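PDB 7A0H: F-actin-capping protein subunit alpha from Plasmodium berghei, which probably binds the barbed ends of actin filaments as an atypical homodimer and blocks the exchange of actin subunits there, independently of calcium. Local coordinates for residues Y67-K72 / K157-V162; V118-K123 / S248-V253; Y171-L176 / W196-L201; A189-S194 / D214-Y219; T210-V215 / R230-K235. One frame throughout, in Å; residues are numbered along the deposited sequence.

Contact 1 (Y67-K72 / K157-V162)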
# COMPACT_ATOMS: atom_id res chain seq x y z
N TYR A 67 10.37 -14.62 -23.42
CA TYR A 67 9.31 -14.25 -22.52
C TYR A 67 8.02 -14.20 -23.34
O TYR A 67 8.02 -13.80 -24.50
CB TYR A 67 9.49 -12.88 -21.85
CG TYR A 67 10.62 -12.86 -20.81
CD1 TYR A 67 10.43 -13.35 -19.51
CD2 TYR A 67 11.90 -12.36 -21.14
CE1 TYR A 67 11.49 -13.38 -18.59
CE2 TYR A 67 12.95 -12.41 -20.24
CZ TYR A 67 12.75 -12.91 -18.97
OH TYR A 67 13.81 -12.91 -18.10
N ILE A 68 6.96 -14.64 -22.71
CA ILE A 68 5.60 -14.40 -23.14
C ILE A 68 5.15 -13.26 -22.29
O ILE A 68 5.45 -13.24 -21.08
CB ILE A 68 4.67 -15.63 -22.91
CG1 ILE A 68 5.09 -16.84 -23.75
CG2 ILE A 68 3.24 -15.24 -23.22
CD1 ILE A 68 4.82 -16.60 -25.23
N ILE A 69 4.43 -12.31 -22.88
CA ILE A 69 3.93 -11.19 -22.10
C ILE A 69 2.43 -11.30 -22.01
O ILE A 69 1.75 -11.38 -23.04
CB ILE A 69 4.34 -9.85 -22.69
CG1 ILE A 69 5.81 -9.84 -23.10
CG2 ILE A 69 4.10 -8.80 -21.64
CD1 ILE A 69 6.17 -8.52 -23.62
N ILE A 70 1.91 -11.27 -20.79
CA ILE A 70 0.51 -11.49 -20.56
C ILE A 70 -0.19 -10.17 -20.50
O ILE A 70 0.09 -9.39 -19.60
CB ILE A 70 0.27 -12.21 -19.22
CG1 ILE A 70 1.13 -13.44 -18.99
CG2 ILE A 70 -1.14 -12.60 -19.16
CD1 ILE A 70 1.00 -14.46 -20.06
N CYS A 71 -1.16 -9.94 -21.37
CA CYS A 71 -1.94 -8.70 -21.30
C CYS A 71 -3.07 -8.85 -22.31
O CYS A 71 -3.02 -9.75 -23.15
CB CYS A 71 -1.08 -7.47 -21.67
SG CYS A 71 -0.26 -7.69 -23.34
N LYS A 72 -3.99 -7.87 -22.33
CA LYS A 72 -5.09 -7.93 -23.29
C LYS A 72 -4.57 -8.16 -24.69
O LYS A 72 -5.07 -9.01 -25.43
CB LYS A 72 -5.87 -6.62 -23.36
CG LYS A 72 -6.51 -6.16 -22.14
CD LYS A 72 -7.03 -4.76 -22.38
CE LYS A 72 -7.73 -4.26 -21.12
NZ LYS A 72 -8.25 -2.90 -21.33
N LYS A 157 15.11 -8.25 -15.51
CA LYS A 157 14.46 -8.98 -16.61
C LYS A 157 13.74 -7.97 -17.50
O LYS A 157 12.92 -7.18 -16.99
CB LYS A 157 13.46 -10.04 -16.10
CG LYS A 157 14.09 -11.17 -15.23
CD LYS A 157 13.04 -12.20 -14.73
CE LYS A 157 13.70 -13.43 -14.10
NZ LYS A 157 14.43 -14.33 -15.07
N CYS A 158 14.04 -8.02 -18.81
CA CYS A 158 13.61 -7.01 -19.78
C CYS A 158 12.92 -7.73 -20.92
O CYS A 158 13.32 -8.82 -21.35
CB CYS A 158 14.79 -6.17 -20.35
SG CYS A 158 14.27 -4.78 -21.49
N ALA A 159 11.87 -7.11 -21.43
CA ALA A 159 11.24 -7.68 -22.61
C ALA A 159 10.53 -6.57 -23.36
O ALA A 159 10.10 -5.57 -22.76
CB ALA A 159 10.28 -8.85 -22.21
N SER A 160 10.45 -6.76 -24.68
CA SER A 160 9.75 -5.82 -25.55
C SER A 160 9.13 -6.62 -26.69
O SER A 160 9.71 -7.61 -27.16
CB SER A 160 10.69 -4.76 -26.19
OG SER A 160 11.80 -5.41 -26.90
N SER A 161 8.05 -6.07 -27.26
CA SER A 161 7.33 -6.84 -28.24
C SER A 161 6.51 -5.89 -29.05
O SER A 161 6.12 -4.87 -28.53
CB SER A 161 6.38 -7.87 -27.53
OG SER A 161 5.69 -8.58 -28.54
N VAL A 162 6.18 -6.23 -30.29
CA VAL A 162 5.19 -5.43 -31.02
C VAL A 162 4.11 -6.36 -31.56
O VAL A 162 4.42 -7.39 -32.20
CB VAL A 162 5.80 -4.58 -32.17
CG1 VAL A 162 4.70 -3.72 -32.74
CG2 VAL A 162 6.93 -3.52 -31.68

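Contact 2 (V118-K123 / S248-V253)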
# COMPACT_ATOMS: atom_id res chain seq x y z
N VAL A 118 7.08 -5.78 -38.09
CA VAL A 118 8.47 -6.21 -38.07
C VAL A 118 9.37 -4.98 -37.90
O VAL A 118 10.26 -4.96 -37.04
CB VAL A 118 8.83 -7.01 -39.32
CG1 VAL A 118 10.30 -7.18 -39.43
CG2 VAL A 118 8.14 -8.49 -39.29
N ALA A 119 9.11 -3.92 -38.72
CA ALA A 119 9.92 -2.71 -38.65
C ALA A 119 9.80 -2.06 -37.27
O ALA A 119 10.79 -1.62 -36.66
CB ALA A 119 9.47 -1.69 -39.72
N CYS A 120 8.58 -1.91 -36.78
CA CYS A 120 8.48 -1.35 -35.45
C CYS A 120 9.16 -2.23 -34.41
O CYS A 120 9.76 -1.70 -33.47
CB CYS A 120 7.06 -1.16 -35.06
SG CYS A 120 6.16 0.18 -35.91
N ASN A 121 9.19 -3.54 -34.63
CA ASN A 121 9.84 -4.45 -33.69
C ASN A 121 11.35 -4.21 -33.67
O ASN A 121 11.97 -4.15 -32.60
CB ASN A 121 9.54 -5.91 -34.09
CG ASN A 121 10.34 -6.89 -33.28
OD1 ASN A 121 10.03 -7.12 -32.13
ND2 ASN A 121 11.44 -7.38 -33.85
N ASN A 122 11.97 -4.14 -34.86
CA ASN A 122 13.41 -3.92 -34.94
C ASN A 122 13.85 -2.59 -34.34
O ASN A 122 14.87 -2.53 -33.64
CB ASN A 122 13.87 -3.93 -36.40
CG ASN A 122 13.51 -5.21 -37.05
OD1 ASN A 122 13.14 -6.16 -36.33
ND2 ASN A 122 13.59 -5.28 -38.36
N LYS A 123 13.08 -1.53 -34.57
CA LYS A 123 13.48 -0.24 -34.01
C LYS A 123 13.30 -0.25 -32.48
O LYS A 123 14.11 0.35 -31.76
CB LYS A 123 12.60 0.88 -34.55
CG LYS A 123 12.72 1.19 -36.04
CD LYS A 123 14.14 1.13 -36.53
CE LYS A 123 14.20 1.37 -38.09
NZ LYS A 123 15.66 1.27 -38.49
N SER A 248 10.74 4.45 -37.14
CA SER A 248 11.69 5.40 -36.54
C SER A 248 10.96 6.59 -35.93
O SER A 248 11.29 6.99 -34.82
CB SER A 248 12.71 5.84 -37.59
OG SER A 248 13.78 4.87 -37.70
N SER A 249 9.91 7.11 -36.59
CA SER A 249 9.20 8.26 -36.05
C SER A 249 8.48 7.92 -34.75
O SER A 249 8.56 8.66 -33.77
CB SER A 249 8.15 8.83 -37.04
OG SER A 249 8.67 9.06 -38.33
N ILE A 250 7.75 6.80 -34.74
CA ILE A 250 7.13 6.32 -33.50
C ILE A 250 8.18 6.13 -32.42
O ILE A 250 8.05 6.64 -31.31
CB ILE A 250 6.38 5.00 -33.76
CG1 ILE A 250 5.17 5.26 -34.60
CG2 ILE A 250 5.89 4.41 -32.38
CD1 ILE A 250 4.61 4.01 -35.10
N LEU A 251 9.26 5.43 -32.77
CA LEU A 251 10.29 5.24 -31.77
C LEU A 251 10.91 6.56 -31.30
O LEU A 251 11.27 6.64 -30.13
CB LEU A 251 11.41 4.29 -32.26
CG LEU A 251 11.08 2.85 -31.62
CD1 LEU A 251 11.01 2.86 -30.06
CD2 LEU A 251 9.77 2.34 -32.23
N SER A 252 10.92 7.64 -32.13
CA SER A 252 11.53 8.89 -31.62
C SER A 252 10.66 9.53 -30.54
O SER A 252 11.17 10.07 -29.55
CB SER A 252 11.82 9.92 -32.75
OG SER A 252 12.13 11.21 -32.18
N VAL A 253 9.35 9.45 -30.69
CA VAL A 253 8.40 9.95 -29.69
C VAL A 253 8.47 9.14 -28.38
O VAL A 253 8.34 9.69 -27.28
CB VAL A 253 6.99 9.85 -30.26
CG1 VAL A 253 6.01 10.24 -29.16
CG2 VAL A 253 6.79 10.74 -31.46

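Contact 3 (Y171-L176 / W196-L201)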
# COMPACT_ATOMS: atom_id res chain seq x y z
N TYR A 171 -5.54 -0.41 -39.32
CA TYR A 171 -4.47 -1.18 -38.73
C TYR A 171 -4.21 -0.75 -37.30
O TYR A 171 -4.65 0.32 -36.87
CB TYR A 171 -3.13 -1.07 -39.45
CG TYR A 171 -3.07 -1.61 -40.85
CD1 TYR A 171 -3.94 -2.61 -41.29
CD2 TYR A 171 -2.13 -1.12 -41.73
CE1 TYR A 171 -3.88 -3.09 -42.58
CE2 TYR A 171 -2.05 -1.59 -43.02
CZ TYR A 171 -2.92 -2.57 -43.44
OH TYR A 171 -2.83 -3.03 -44.73
N ASN A 172 -3.51 -1.60 -36.55
CA ASN A 172 -3.26 -1.24 -35.17
C ASN A 172 -1.95 -1.85 -34.75
O ASN A 172 -1.63 -3.00 -35.09
CB ASN A 172 -4.40 -1.69 -34.24
CG ASN A 172 -4.20 -1.19 -32.84
OD1 ASN A 172 -4.66 -0.09 -32.47
ND2 ASN A 172 -3.41 -1.94 -32.06
N LEU A 173 -1.15 -1.07 -34.11
CA LEU A 173 0.09 -1.60 -33.58
C LEU A 173 0.20 -1.21 -32.11
O LEU A 173 -0.02 -0.05 -31.73
CB LEU A 173 1.26 -1.09 -34.38
CG LEU A 173 1.51 -1.50 -35.82
CD1 LEU A 173 2.49 -0.38 -36.35
CD2 LEU A 173 2.12 -2.83 -35.96
N PHE A 174 0.63 -2.18 -31.33
CA PHE A 174 0.78 -2.02 -29.91
C PHE A 174 2.20 -2.38 -29.61
O PHE A 174 2.64 -3.49 -29.95
CB PHE A 174 -0.17 -2.91 -29.18
CG PHE A 174 -0.15 -2.72 -27.65
CD1 PHE A 174 -0.71 -1.59 -27.10
CD2 PHE A 174 0.43 -3.67 -26.81
CE1 PHE A 174 -0.74 -1.40 -25.71
CE2 PHE A 174 0.41 -3.50 -25.39
CZ PHE A 174 -0.18 -2.39 -24.85
N LEU A 175 2.93 -1.39 -29.07
CA LEU A 175 4.38 -1.49 -28.83
C LEU A 175 4.53 -1.45 -27.34
O LEU A 175 3.93 -0.58 -26.68
CB LEU A 175 5.20 -0.33 -29.45
CG LEU A 175 5.22 -0.09 -30.97
CD1 LEU A 175 4.00 0.72 -31.33
CD2 LEU A 175 6.53 0.57 -31.50
N LEU A 176 5.41 -2.31 -26.83
CA LEU A 176 5.48 -2.54 -25.39
C LEU A 176 6.88 -2.90 -24.92
O LEU A 176 7.58 -3.78 -25.50
CB LEU A 176 4.54 -3.70 -25.00
CG LEU A 176 4.46 -4.19 -23.53
CD1 LEU A 176 3.86 -3.11 -22.65
CD2 LEU A 176 3.54 -5.49 -23.49
N TRP A 196 2.38 1.49 -25.94
CA TRP A 196 2.16 2.45 -27.04
C TRP A 196 1.23 1.81 -28.05
O TRP A 196 1.41 0.63 -28.43
CB TRP A 196 3.52 2.83 -27.68
CG TRP A 196 4.36 3.49 -26.63
CD1 TRP A 196 5.21 2.85 -25.76
CD2 TRP A 196 4.36 4.88 -26.26
NE1 TRP A 196 5.68 3.74 -24.81
CE2 TRP A 196 5.20 4.99 -25.12
CE3 TRP A 196 3.75 6.03 -26.80
CZ2 TRP A 196 5.53 6.25 -24.55
CZ3 TRP A 196 4.00 7.26 -26.19
CH2 TRP A 196 4.91 7.36 -25.07
N ASN A 197 0.20 2.56 -28.40
CA ASN A 197 -0.72 2.14 -29.45
C ASN A 197 -0.84 3.17 -30.58
O ASN A 197 -0.89 4.40 -30.36
CB ASN A 197 -2.09 1.93 -28.83
CG ASN A 197 -2.96 1.08 -29.67
OD1 ASN A 197 -2.73 -0.11 -29.84
ND2 ASN A 197 -3.98 1.70 -30.23
N VAL A 198 -0.90 2.68 -31.80
CA VAL A 198 -1.27 3.54 -32.92
C VAL A 198 -2.30 2.82 -33.77
O VAL A 198 -2.12 1.65 -34.13
CB VAL A 198 -0.08 3.99 -33.81
CG1 VAL A 198 0.68 2.85 -34.26
CG2 VAL A 198 -0.60 4.73 -35.02
N ASN A 199 -3.37 3.52 -34.09
CA ASN A 199 -4.41 2.96 -34.94
C ASN A 199 -4.45 3.84 -36.19
O ASN A 199 -4.73 5.03 -36.10
CB ASN A 199 -5.76 2.95 -34.18
CG ASN A 199 -6.82 2.16 -34.91
OD1 ASN A 199 -6.66 0.95 -35.16
ND2 ASN A 199 -7.87 2.85 -35.35
N PHE A 200 -4.27 3.23 -37.37
CA PHE A 200 -3.90 4.01 -38.55
C PHE A 200 -4.23 3.28 -39.84
O PHE A 200 -4.33 2.05 -39.88
CB PHE A 200 -2.40 4.35 -38.57
CG PHE A 200 -1.56 3.18 -38.88
CD1 PHE A 200 -0.90 3.11 -40.08
CD2 PHE A 200 -1.42 2.12 -37.99
CE1 PHE A 200 -0.13 1.97 -40.40
CE2 PHE A 200 -0.65 0.99 -38.29
CZ PHE A 200 -0.03 0.90 -39.50
N LEU A 201 -4.37 4.07 -40.91
CA LEU A 201 -4.42 3.55 -42.27
C LEU A 201 -3.07 3.67 -42.97
O LEU A 201 -2.26 4.54 -42.68
CB LEU A 201 -5.47 4.30 -43.09
CG LEU A 201 -6.89 4.02 -42.68
CD1 LEU A 201 -7.72 5.16 -43.21
CD2 LEU A 201 -7.37 2.56 -43.18

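Contact 4 (A189-S194 / D214-Y219)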
# COMPACT_ATOMS: atom_id res chain seq x y z
N ALA A 189 11.60 -6.07 -7.00
CA ALA A 189 11.81 -4.70 -6.54
C ALA A 189 10.98 -3.65 -7.26
O ALA A 189 10.48 -2.72 -6.62
CB ALA A 189 13.30 -4.37 -6.62
N SER A 190 10.86 -3.76 -8.59
CA SER A 190 10.17 -2.74 -9.36
C SER A 190 9.67 -3.34 -10.66
O SER A 190 10.25 -4.31 -11.19
CB SER A 190 11.08 -1.53 -9.70
OG SER A 190 12.32 -1.95 -10.28
N SER A 191 8.65 -2.66 -11.20
CA SER A 191 8.31 -2.83 -12.61
C SER A 191 8.27 -1.49 -13.38
O SER A 191 7.74 -0.48 -12.90
CB SER A 191 6.97 -3.47 -12.74
OG SER A 191 6.05 -2.58 -12.10
N TRP A 192 8.84 -1.54 -14.57
CA TRP A 192 8.69 -0.53 -15.62
C TRP A 192 7.93 -1.17 -16.77
O TRP A 192 8.32 -2.23 -17.28
CB TRP A 192 10.06 -0.03 -16.06
CG TRP A 192 10.14 0.92 -17.28
CD1 TRP A 192 10.22 0.55 -18.59
CD2 TRP A 192 10.17 2.33 -17.26
NE1 TRP A 192 10.30 1.64 -19.39
CE2 TRP A 192 10.28 2.76 -18.61
CE3 TRP A 192 10.14 3.29 -16.24
CZ2 TRP A 192 10.34 4.11 -18.98
CZ3 TRP A 192 10.23 4.64 -16.60
CH2 TRP A 192 10.32 5.03 -17.97
N ARG A 193 6.83 -0.53 -17.14
CA ARG A 193 5.96 -0.92 -18.23
C ARG A 193 5.65 0.31 -19.11
O ARG A 193 5.04 1.29 -18.64
CB ARG A 193 4.65 -1.53 -17.66
CG ARG A 193 4.80 -2.88 -16.93
CD ARG A 193 5.42 -3.78 -17.79
NE ARG A 193 5.53 -5.14 -17.36
CZ ARG A 193 6.48 -5.66 -16.61
NH1 ARG A 193 7.45 -4.93 -16.13
NH2 ARG A 193 6.44 -6.98 -16.34
N SER A 194 6.04 0.26 -20.37
CA SER A 194 5.88 1.40 -21.30
C SER A 194 5.12 0.93 -22.53
O SER A 194 5.61 0.07 -23.30
CB SER A 194 7.25 1.99 -21.69
OG SER A 194 7.08 3.05 -22.65
N ASP A 214 4.19 3.29 -16.79
CA ASP A 214 3.86 2.88 -15.42
C ASP A 214 5.14 2.55 -14.69
O ASP A 214 5.94 1.75 -15.18
CB ASP A 214 2.96 1.68 -15.42
CG ASP A 214 1.48 2.02 -15.74
OD1 ASP A 214 0.95 3.04 -15.22
OD2 ASP A 214 0.83 1.22 -16.48
N VAL A 215 5.38 3.20 -13.55
CA VAL A 215 6.53 2.90 -12.70
C VAL A 215 5.99 2.48 -11.34
O VAL A 215 5.15 3.19 -10.76
CB VAL A 215 7.44 4.11 -12.53
CG1 VAL A 215 8.78 3.69 -11.99
CG2 VAL A 215 7.68 4.77 -13.87
N VAL A 216 6.43 1.32 -10.83
CA VAL A 216 5.92 0.80 -9.56
C VAL A 216 7.09 0.37 -8.72
O VAL A 216 7.83 -0.56 -9.10
CB VAL A 216 4.97 -0.42 -9.70
CG1 VAL A 216 4.32 -0.74 -8.31
CG2 VAL A 216 3.90 -0.24 -10.75
N LEU A 217 7.21 0.97 -7.53
CA LEU A 217 8.17 0.49 -6.54
C LEU A 217 7.37 -0.50 -5.67
O LEU A 217 6.25 -0.19 -5.21
CB LEU A 217 8.73 1.63 -5.71
CG LEU A 217 9.84 1.32 -4.67
CD1 LEU A 217 11.19 0.85 -5.43
CD2 LEU A 217 10.08 2.48 -3.75
N THR A 218 7.95 -1.68 -5.47
CA THR A 218 7.30 -2.77 -4.76
C THR A 218 8.14 -3.36 -3.63
O THR A 218 7.60 -4.15 -2.85
CB THR A 218 6.88 -3.92 -5.72
OG1 THR A 218 8.00 -4.54 -6.40
CG2 THR A 218 5.83 -3.44 -6.71
N TYR A 219 9.42 -2.98 -3.50
CA TYR A 219 10.23 -3.34 -2.36
C TYR A 219 10.80 -2.04 -1.81
O TYR A 219 11.39 -1.25 -2.56
CB TYR A 219 11.33 -4.32 -2.71
CG TYR A 219 11.67 -5.22 -1.53
CD1 TYR A 219 10.80 -6.23 -1.14
CD2 TYR A 219 12.86 -5.08 -0.83
CE1 TYR A 219 11.09 -7.06 -0.07
CE2 TYR A 219 13.17 -5.91 0.24
CZ TYR A 219 12.27 -6.90 0.62
OH TYR A 219 12.55 -7.74 1.67
O HOH W 1 4.94 -0.86 -14.04

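Contact 5 (T210-V215 / R230-K235)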
# COMPACT_ATOMS: atom_id res chain seq x y z
N THR A 210 -0.64 7.15 -28.80
CA THR A 210 -1.02 7.22 -27.37
C THR A 210 -0.14 6.28 -26.60
O THR A 210 0.20 5.20 -27.10
CB THR A 210 -2.44 6.75 -27.12
OG1 THR A 210 -2.53 5.42 -27.66
CG2 THR A 210 -3.43 7.68 -27.78
N GLY A 211 0.28 6.69 -25.42
CA GLY A 211 1.16 5.87 -24.62
C GLY A 211 0.88 6.02 -23.15
O GLY A 211 0.24 6.99 -22.69
N THR A 212 1.35 5.01 -22.40
CA THR A 212 1.27 5.02 -20.94
C THR A 212 2.57 4.47 -20.38
O THR A 212 3.07 3.45 -20.86
CB THR A 212 0.08 4.18 -20.47
OG1 THR A 212 -1.13 4.66 -21.09
CG2 THR A 212 -0.08 4.18 -18.89
N ILE A 213 3.15 5.19 -19.44
CA ILE A 213 4.34 4.72 -18.75
C ILE A 213 4.01 4.52 -17.26
O ILE A 213 3.64 5.47 -16.57
CB ILE A 213 5.53 5.68 -18.92
CG1 ILE A 213 5.95 5.77 -20.43
CG2 ILE A 213 6.65 5.19 -18.10
CD1 ILE A 213 7.13 6.68 -20.69
N ASP A 214 4.19 3.29 -16.79
CA ASP A 214 3.86 2.88 -15.42
C ASP A 214 5.14 2.55 -14.69
O ASP A 214 5.94 1.75 -15.18
CB ASP A 214 2.96 1.68 -15.42
CG ASP A 214 1.48 2.02 -15.74
OD1 ASP A 214 0.95 3.04 -15.22
OD2 ASP A 214 0.83 1.22 -16.48
N VAL A 215 5.38 3.20 -13.55
CA VAL A 215 6.53 2.90 -12.70
C VAL A 215 5.99 2.48 -11.34
O VAL A 215 5.15 3.19 -10.76
CB VAL A 215 7.44 4.11 -12.53
CG1 VAL A 215 8.78 3.69 -11.99
CG2 VAL A 215 7.68 4.77 -13.87
N ARG A 230 2.50 7.15 -12.83
CA ARG A 230 1.95 7.01 -14.15
C ARG A 230 2.03 8.31 -14.93
O ARG A 230 1.67 9.37 -14.44
CB ARG A 230 0.49 6.53 -14.05
CG ARG A 230 -0.26 6.75 -15.32
CD ARG A 230 -1.59 6.11 -15.27
NE ARG A 230 -1.36 4.71 -15.56
CZ ARG A 230 -2.29 3.78 -15.53
NH1 ARG A 230 -3.52 4.10 -15.19
NH2 ARG A 230 -1.95 2.53 -15.86
N LYS A 231 2.46 8.21 -16.17
CA LYS A 231 2.29 9.31 -17.11
C LYS A 231 1.72 8.75 -18.41
O LYS A 231 2.13 7.68 -18.87
CB LYS A 231 3.60 10.07 -17.31
CG LYS A 231 3.28 11.45 -17.75
CD LYS A 231 4.52 12.29 -17.69
CE LYS A 231 4.21 13.72 -18.00
NZ LYS A 231 5.53 14.40 -18.20
N VAL A 232 0.71 9.42 -18.90
CA VAL A 232 -0.01 9.15 -20.13
C VAL A 232 0.38 10.22 -21.17
O VAL A 232 0.45 11.40 -20.85
CB VAL A 232 -1.52 9.21 -19.83
CG1 VAL A 232 -2.23 9.08 -21.15
CG2 VAL A 232 -1.95 8.09 -18.96
N PHE A 233 0.53 9.81 -22.43
CA PHE A 233 0.96 10.64 -23.56
C PHE A 233 0.05 10.44 -24.77
O PHE A 233 -0.34 9.28 -25.06
CB PHE A 233 2.40 10.27 -24.00
CG PHE A 233 3.42 10.37 -22.92
CD1 PHE A 233 4.01 11.58 -22.60
CD2 PHE A 233 3.78 9.25 -22.18
CE1 PHE A 233 4.92 11.66 -21.60
CE2 PHE A 233 4.76 9.37 -21.17
CZ PHE A 233 5.30 10.53 -20.90
N GLU A 234 -0.19 11.53 -25.54
CA GLU A 234 -0.96 11.50 -26.79
C GLU A 234 -0.34 12.47 -27.81
O GLU A 234 -0.51 13.69 -27.71
CB GLU A 234 -2.43 11.84 -26.53
CG GLU A 234 -3.27 11.88 -27.85
CD GLU A 234 -4.78 11.95 -27.59
OE1 GLU A 234 -5.24 11.52 -26.52
OE2 GLU A 234 -5.51 12.45 -28.46
N LYS A 235 0.38 11.92 -28.80
CA LYS A 235 1.18 12.73 -29.72
C LYS A 235 0.73 12.55 -31.18
O LYS A 235 0.51 11.43 -31.65
CB LYS A 235 2.69 12.32 -29.61
CG LYS A 235 3.28 12.39 -28.17
CD LYS A 235 3.31 13.82 -27.66
CE LYS A 235 4.25 13.96 -26.51
NZ LYS A 235 4.23 15.35 -25.94

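Contact 1 (Y67-K72 / K157-V162)
The Tyr67 ring is the one flat side chain here, and three groups of strand 154-167 meet it obliquely. They are Ala159 CB, Lys157 CB and the carbonyl oxygen of Cys158. Tyr67 CD2 lies 4.0 Å from Ala159 CB, and Tyr67 CE2 lies 3.8 Å from Cys158 O. The side chains of Tyr67 and Lys157 cross at about a right angle, with Tyr67 OH 3.4 Å from Lys157 CG. The lysine chain is extended as far as CE. It then bends at its last torsion (chi4 -69°), which turns NZ back to the phenol. The resulting hydrogen bond from Lys157 NZ to Tyr67 OH is weak, at 3.4 Å. Two residues on, Ile69 CD1 sits 4.0 Å from Ser161 CB, and it also approaches Ala159 CB. The small Ala159 therefore serves both Tyr67 and Ile69. The strands do not share a sheet. Their axes cross at -70° and come no closer than 8.2 Å, so the small sheet of strands 58-62 and 66-70 packs across the five-stranded sheet. Leu59 touches Tyr67, Ile69 and Ala159. On the other side of strand 154-167, helix 112-131 receives Cys158 and Ser160; Cys158, modelled in two conformers, is a partner of Cys179 in a disulfide seen for this protein. The chemistry is mainly apolar, with one weak polar link, which implies that side-chain fit rather than backbone bonding joins the layers.

Contact 2 (V118-K123 / S248-V253)
Lys123 lays the first part of its chain over Leu251, with Lys123 CB 3.8 Å from Leu251 CG. A bend at its second torsion (chi2 -40°) then carries the chain along Ser248, and Lys123 CE comes to 3.5 Å from Ser248 OG. The amino group makes a long, weak ion pair with Glu244. Ser248 OG is hydrogen-bonded to a glycerol, probably from the crystallisation liquor. Deeper in, Cys120 SG touches Ile250 CD1 at 4.2 Å. Cys120 O lies at the same distance, 4.2 Å, from Leu251 CD2. The helix segments run in roughly the same direction, with a crossing angle of -41° and axes 9.4 Å apart. Helices 112-131 and 243-266 thus pack side by side on the central sheet, where Cys120, Ile250 and Leu251 all touch Leu175. The two segments share no hydrogen bond. The contact is apolar next to the sheet and polar at its outer edge, so van der Waals packing carries it.

Contact 3 (Y171-L176 / W196-L201)
Strands 170-183 and 187-200 form a beta hairpin within the five-stranded antiparallel sheet, and this contact lies at the end far from the turn. Three hydrogen-bonded pairs, Tyr171 with Phe200, Leu173 with Val198 and Leu175 with Trp196, set the register. In the middle one, the bonds from Leu173 N to Val198 O and from Val198 N to Leu173 O are both 2.9 Å. On the face that carries Phe174, the amides of Asn172 and Asn197 form two reciprocal hydrogen bonds. Asn197 ND2 donates to Asn172 OD1 at 2.9 Å, in the Asn172 carbonyl plane and on a lone pair. Asn172 ND2 donates to Asn197 OD1 at 3.0 Å, tilted from the Asn197 carbonyl plane. Beside them, Phe174 CD1 is 3.7 Å from Asn197 OD1, which lies at the ring edge. The other face is mainly aromatic and aliphatic. The edge of Tyr171 points to the face of Phe200 in an offset edge-to-face pair, with centroids 5.5 Å apart and planes at 70°. Phe200 CG stands between its backbone N and carbonyl carbon (chi1 73°), which swings the ring over to the neighbouring strand. There Phe200 CE2 meets Tyr171 CB at 3.4 Å and Leu173 CD1 at 3.9 Å. Phe246 and Tyr116 also meet the Phe200 ring, and helices 112-131 and 243-266 cover this face. The chemistry is thus two-sided: paired amides on one face, rings and aliphatic groups under the helices.

Contact 4 (A189-S194 / D214-Y219)
Backbone hydrogen bonds carry this part of the beta hairpin made by strands 187-200 and 206-220. Ser191 pairs with Val216 and Arg193 with Asp214, each through two bonds; Asp214 N to Arg193 O, at 2.9 Å, is nearly straight. At the end far from the turn between strands 187-200 and 206-220 the pattern changes. Ala189 O accepts a hydrogen bond from Thr218 N (3.0 Å) and a weak one from Tyr219 N. Ala189 and Ser190 form a classic beta bulge facing Arg181 on strand 170-183.

Apolar packing is confined to a few side chains. Val215 CG2 lies 3.7 Å from Trp192 CE3 and approaches the indole obliquely. Residues of the second subunit pack on this face: Ile283 on Ser190 and Val215, Pro285 on Trp192, Leu276 on Leu217.

Polar side chains gather on the opposite face. Arg193 turns away from strand 206-220, forms a salt bridge with Asp180 and bonds to Tyr57 O. Its NH1 also reaches Trp192 O at 3.1 Å, from well above the carbonyl plane. With chi1 at 61°, Ser191 OG leans over the neighbouring strand, 3.4 Å from Val216 CB. A water links the strands, 2.8 Å from Ser191 OG and giving a weak hydrogen bond to Asp214 O at 3.0 Å.

Contact 5 (T210-V215 / R230-K235)
The hairpin of strands 206-220 and 223-238 closes one side of the five-stranded sheet, and its two faces differ sharply. The tight face lies against helix 243-266. Here Ile213 CD1 packs 3.6 Å from Phe233 CE2, approaching the ring obliquely. Trp196 packs on Gly211 and Phe233, and the Phe233 side chain also touches Cys257 and Asp260. Lys231 NZ reaches beyond the strands to salt bridges with Asp260 and Asp264. Between the faces, the backbone hydrogen bonds are short: Gly211 N to Phe233 O is 2.7 Å, and Ile213 N to Lys231 O is 2.8 Å and almost straight.

The other face is looser and more exposed. Thr212 and Val232 lie side by side with few touches, and Glu234 is exposed. A salt bridge spans this face. The Arg230 chain bends at chi3 (-81°), which lays its guanidinium past Thr212 CG2 and side-on to Asp214. Arg230 NE bonds Asp214 OD1 at 2.9 Å, while Arg230 NH2 meets Asp214 OD2 at 3.1 Å, in the guanidinium plane and on the syn lone pair.

Contacts 3, 4 and 5 are successive pairings in one five-stranded sheet. Contacts 3 and 4 share strand 187-200, and contacts 4 and 5 share strand 206-220 with Asp214 and Val215. All three rest on antiparallel backbone bonds, interrupted in contact 4 by a bulge. Contacts 1 and 2 instead join layers through side chains: contact 1 sets a small sheet on strand 154-167, and contact 2 sets two helices on the sheet. Contacts 2, 3 and 4 are mostly buried; contacts 1 and 5 are partly buried. Contact 5 has a salt bridge on its exposed face, contact 3 an amide pair. The second subunit packs on contact 4. Trp196 links contact 3 to contact 5.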